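Local coordinates for angiopoietin-related protein 3 (Homo sapiens, PDB 6EUA) that raises plasma triglycerides by inhibiting lipoprotein lipase and, through its fibrinogen-like domain, mediates endothelial cell adhesion, at residues F159-W169 and D173-N185. Sequence-based numbering, arbitrary orientation.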
loop_
_atom_site.group_PDB
_atom_site.type_symbol
_atom_site.label_atom_id
_atom_site.label_comp_id
_atom_site.label_asym_id
_atom_site.label_seq_id
_atom_site.Cartn_x
_atom_site.Cartn_y
_atom_site.Cartn_z
ATOM N N PHE A 159 6.449 -28.588 -27.756
ATOM C CA PHE A 159 6.021 -29.544 -26.737
ATOM C C PHE A 159 5.486 -28.817 -25.525
ATOM O O PHE A 159 6.186 -28.005 -24.921
ATOM C CB PHE A 159 7.170 -30.464 -26.315
ATOM C CG PHE A 159 6.815 -31.422 -25.194
ATOM C CD1 PHE A 159 6.038 -32.548 -25.440
ATOM C CD2 PHE A 159 7.270 -31.204 -23.897
ATOM C CE1 PHE A 159 5.716 -33.432 -24.414
ATOM C CE2 PHE A 159 6.949 -32.085 -22.868
ATOM C CZ PHE A 159 6.173 -33.198 -23.128
ATOM N N ASN A 160 4.246 -29.119 -25.157
ATOM C CA ASN A 160 3.602 -28.457 -24.033
ATOM C C ASN A 160 3.940 -29.203 -22.744
ATOM O O ASN A 160 3.701 -30.410 -22.635
ATOM C CB ASN A 160 2.091 -28.375 -24.257
ATOM C CG ASN A 160 1.717 -27.372 -25.350
ATOM O OD1 ASN A 160 2.503 -26.484 -25.687
ATOM N ND2 ASN A 160 0.512 -27.511 -25.903
ATOM N N CYS A 161 4.522 -28.473 -21.773
ATOM C CA CYS A 161 4.977 -28.995 -20.484
ATOM C C CYS A 161 3.791 -29.287 -19.566
ATOM O O CYS A 161 2.940 -28.417 -19.355
ATOM C CB CYS A 161 5.904 -28.004 -19.795
ATOM S SG CYS A 161 7.511 -27.867 -20.551
ATOM N N PRO A 162 3.754 -30.481 -18.967
ATOM C CA PRO A 162 2.660 -30.813 -18.037
ATOM C C PRO A 162 2.448 -29.784 -16.939
ATOM O O PRO A 162 1.306 -29.588 -16.503
ATOM C CB PRO A 162 3.097 -32.168 -17.458
ATOM C CG PRO A 162 4.038 -32.740 -18.478
ATOM C CD PRO A 162 4.747 -31.563 -19.076
ATOM N N GLU A 163 3.507 -29.117 -16.478
ATOM C CA GLU A 163 3.371 -28.132 -15.409
ATOM C C GLU A 163 2.976 -26.747 -15.915
ATOM O O GLU A 163 2.716 -25.855 -15.099
ATOM C CB GLU A 163 4.676 -28.045 -14.613
ATOM C CG GLU A 163 4.664 -28.849 -13.316
ATOM C CD GLU A 163 3.543 -28.433 -12.372
ATOM O OE1 GLU A 163 2.850 -29.328 -11.838
ATOM O OE2 GLU A 163 3.356 -27.211 -12.167
ATOM N N GLY A 164 2.922 -26.544 -17.229
ATOM C CA GLY A 164 2.447 -25.317 -17.826
ATOM C C GLY A 164 0.963 -25.283 -18.108
ATOM O O GLY A 164 0.495 -24.329 -18.740
ATOM N N TYR A 165 0.199 -26.279 -17.643
ATOM C CA TYR A 165 -1.235 -26.290 -17.912
ATOM C C TYR A 165 -1.957 -25.080 -17.322
ATOM O O TYR A 165 -3.066 -24.765 -17.767
ATOM C CB TYR A 165 -1.869 -27.590 -17.403
ATOM C CG TYR A 165 -2.174 -27.607 -15.924
ATOM C CD1 TYR A 165 -1.190 -27.906 -14.993
ATOM C CD2 TYR A 165 -3.453 -27.333 -15.460
ATOM C CE1 TYR A 165 -1.469 -27.924 -13.639
ATOM C CE2 TYR A 165 -3.741 -27.342 -14.114
ATOM C CZ TYR A 165 -2.749 -27.640 -13.205
ATOM O OH TYR A 165 -3.046 -27.647 -11.857
ATOM N N SER A 166 -1.362 -24.386 -16.351
ATOM C CA SER A 166 -1.985 -23.197 -15.774
ATOM C C SER A 166 -0.957 -22.090 -15.614
ATOM O O SER A 166 0.129 -22.320 -15.072
ATOM C CB SER A 166 -2.631 -23.493 -14.415
ATOM O OG SER A 166 -3.316 -22.347 -13.942
ATOM N N GLY A 167 -1.309 -20.888 -16.065
ATOM C CA GLY A 167 -0.465 -19.727 -15.869
ATOM C C GLY A 167 0.510 -19.508 -17.014
ATOM O O GLY A 167 0.689 -20.345 -17.908
ATOM N N GLY A 168 1.141 -18.335 -16.986
ATOM C CA GLY A 168 2.113 -17.948 -17.999
ATOM C C GLY A 168 3.529 -18.078 -17.464
ATOM O O GLY A 168 3.857 -17.532 -16.410
ATOM N N TRP A 169 4.371 -18.793 -18.216
ATOM C CA TRP A 169 5.711 -19.130 -17.745
ATOM C C TRP A 169 6.629 -19.408 -18.927
ATOM O O TRP A 169 6.178 -19.629 -20.053
ATOM C CB TRP A 169 5.696 -20.348 -16.803
ATOM C CG TRP A 169 6.931 -20.474 -15.945
ATOM C CD1 TRP A 169 7.835 -21.528 -15.908
ATOM C CD2 TRP A 169 7.402 -19.514 -14.993
ATOM N NE1 TRP A 169 8.827 -21.261 -14.994
ATOM C CE2 TRP A 169 8.581 -20.036 -14.416
ATOM C CE3 TRP A 169 6.938 -18.256 -14.567
ATOM C CZ2 TRP A 169 9.304 -19.342 -13.440
ATOM C CZ3 TRP A 169 7.650 -17.574 -13.580
ATOM C CH2 TRP A 169 8.820 -18.115 -13.036
ATOM N N ASP A 173 11.873 -27.782 -23.609
ATOM C CA ASP A 173 11.527 -29.203 -23.656
ATOM C C ASP A 173 11.814 -29.936 -22.350
ATOM O O ASP A 173 11.153 -30.935 -22.045
ATOM C CB ASP A 173 12.289 -29.901 -24.790
ATOM C CG ASP A 173 12.464 -29.024 -26.014
ATOM O OD1 ASP A 173 13.607 -28.902 -26.506
ATOM O OD2 ASP A 173 11.460 -28.460 -26.490
ATOM N N GLU A 174 12.816 -29.480 -21.585
ATOM C CA GLU A 174 13.134 -30.104 -20.304
ATOM C C GLU A 174 12.048 -29.879 -19.258
ATOM O O GLU A 174 11.958 -30.659 -18.305
ATOM C CB GLU A 174 14.472 -29.587 -19.778
ATOM C CG GLU A 174 15.647 -29.870 -20.696
ATOM C CD GLU A 174 16.957 -29.303 -20.169
ATOM O OE1 GLU A 174 16.977 -28.774 -19.034
ATOM O OE2 GLU A 174 17.969 -29.376 -20.900
ATOM N N CYS A 175 11.236 -28.828 -19.403
ATOM C CA CYS A 175 10.017 -28.655 -18.610
ATOM C C CYS A 175 10.415 -28.464 -17.153
ATOM O O CYS A 175 11.187 -27.533 -16.860
ATOM C CB CYS A 175 9.072 -29.833 -18.891
ATOM S SG CYS A 175 8.231 -29.773 -20.511
ATOM N N GLY A 176 9.926 -29.276 -16.227
ATOM C CA GLY A 176 10.275 -29.183 -14.828
ATOM C C GLY A 176 9.159 -28.570 -13.997
ATOM O O GLY A 176 8.263 -27.881 -14.499
ATOM N N GLU A 177 9.237 -28.818 -12.690
ATOM C CA GLU A 177 8.350 -28.195 -11.705
ATOM C C GLU A 177 9.025 -26.914 -11.230
ATOM O O GLU A 177 9.775 -26.903 -10.248
ATOM C CB GLU A 177 8.061 -29.150 -10.552
ATOM C CG GLU A 177 6.793 -29.974 -10.716
ATOM C CD GLU A 177 6.777 -31.209 -9.832
ATOM O OE1 GLU A 177 5.773 -31.408 -9.114
ATOM O OE2 GLU A 177 7.759 -31.987 -9.860
ATOM N N ASN A 178 8.741 -25.813 -11.944
ATOM C CA ASN A 178 9.380 -24.524 -11.696
ATOM C C ASN A 178 8.436 -23.346 -11.956
ATOM O O ASN A 178 8.912 -22.213 -12.126
ATOM C CB ASN A 178 10.621 -24.381 -12.584
ATOM C CG ASN A 178 10.259 -24.112 -14.057
ATOM O OD1 ASN A 178 9.179 -24.463 -14.520
ATOM N ND2 ASN A 178 11.167 -23.483 -14.784
ATOM N N ASN A 179 7.128 -23.574 -12.033
ATOM C CA ASN A 179 6.183 -22.568 -12.511
ATOM C C ASN A 179 5.687 -21.732 -11.345
ATOM O O ASN A 179 4.651 -22.018 -10.746
ATOM C CB ASN A 179 5.034 -23.227 -13.260
ATOM C CG ASN A 179 4.088 -22.214 -13.905
ATOM O OD1 ASN A 179 4.203 -20.997 -13.700
ATOM N ND2 ASN A 179 3.136 -22.723 -14.700
ATOM N N LEU A 180 6.405 -20.645 -11.065
ATOM C CA LEU A 180 5.988 -19.723 -10.016
ATOM C C LEU A 180 4.698 -18.989 -10.355
ATOM O O LEU A 180 4.083 -18.404 -9.452
ATOM C CB LEU A 180 7.098 -18.717 -9.735
ATOM C CG LEU A 180 8.450 -19.326 -9.359
ATOM C CD1 LEU A 180 9.366 -18.241 -8.845
ATOM C CD2 LEU A 180 8.299 -20.456 -8.326
ATOM N N ASN A 181 4.281 -18.995 -11.627
ATOM C CA ASN A 181 2.988 -18.454 -12.029
ATOM C C ASN A 181 1.941 -19.559 -12.181
ATOM O O ASN A 181 0.910 -19.357 -12.843
ATOM C CB ASN A 181 3.132 -17.646 -13.327
ATOM C CG ASN A 181 3.886 -16.324 -13.123
ATOM O OD1 ASN A 181 4.106 -15.881 -11.996
ATOM N ND2 ASN A 181 4.295 -15.704 -14.225
ATOM N N GLY A 182 2.193 -20.719 -11.573
ATOM C CA GLY A 182 1.334 -21.874 -11.705
ATOM C C GLY A 182 0.108 -21.800 -10.813
ATOM O O GLY A 182 -0.171 -20.795 -10.157
ATOM N N LYS A 183 -0.650 -22.896 -10.809
ATOM C CA LYS A 183 -1.888 -22.946 -10.043
ATOM C C LYS A 183 -1.571 -22.981 -8.554
ATOM O O LYS A 183 -0.806 -23.836 -8.094
ATOM C CB LYS A 183 -2.715 -24.162 -10.444
ATOM C CG LYS A 183 -3.918 -24.412 -9.539
ATOM C CD LYS A 183 -5.216 -23.928 -10.165
ATOM C CE LYS A 183 -6.400 -24.145 -9.222
ATOM N NZ LYS A 183 -6.452 -23.136 -8.115
ATOM N N TYR A 184 -2.128 -22.030 -7.804
ATOM C CA TYR A 184 -1.951 -21.980 -6.355
ATOM C C TYR A 184 -2.993 -22.896 -5.726
ATOM O O TYR A 184 -4.180 -22.570 -5.679
ATOM C CB TYR A 184 -2.085 -20.552 -5.847
ATOM C CG TYR A 184 -1.472 -20.296 -4.490
ATOM C CD1 TYR A 184 -2.108 -20.718 -3.325
ATOM C CD2 TYR A 184 -0.268 -19.607 -4.370
ATOM C CE1 TYR A 184 -1.557 -20.462 -2.074
ATOM C CE2 TYR A 184 0.291 -19.353 -3.130
ATOM C CZ TYR A 184 -0.356 -19.778 -1.984
ATOM O OH TYR A 184 0.205 -19.523 -0.747
ATOM N N ASN A 185 -2.555 -24.051 -5.243
ATOM C CA ASN A 185 -3.494 -25.075 -4.802
ATOM C C ASN A 185 -4.082 -24.723 -3.442
ATOM O O ASN A 185 -3.356 -24.350 -2.514
ATOM C CB ASN A 185 -2.807 -26.437 -4.763
ATOM C CG ASN A 185 -2.405 -26.911 -6.137
ATOM O OD1 ASN A 185 -1.238 -27.207 -6.389
ATOM N ND2 ASN A 185 -3.374 -26.978 -7.043
HETATM O O HOH W 1 5.715 -25.526 -10.648
HETATM O O HOH W 2 -1.956 -19.956 -12.694
#
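W169 packs against N179 and L180 where two loops of the fibrinogen-like domain, one preceding and one following in sequence the short strand 169-171 that W169 opens, close on each other and are tied by the C161–C175 disulfide. The indole and the N179 amide slide past one another with planes 22° apart, and N179 CA sits over the five-membered ring, 3.8 Å from its centroid, as a CH-pi contact. Beyond it, L180 CB meets the far corner of the six-membered ring at CH2. N181 instead turns its amide steeply to the indole, ND2 at the ring edge, and gives a hydrogen bond of 2.9 Å to G168 O. With an alanine in place of W169, N179 and L180 would probably lose the flat surface they rest on, opening a gap beside the type I turn from N179 to G182. N179, its CG swung anti to the backbone N (chi1 -174°), reaches the backbone between E163 and S166: ND2 bonds E163 O almost straight (174°) and S166 O only weakly. E163 and E177 touch through their CG atoms, while the E177 carboxylate pairs with K202. At the disulfide end, C175 SG meets the F159 ring at its edge, 3.5 Å from CE2.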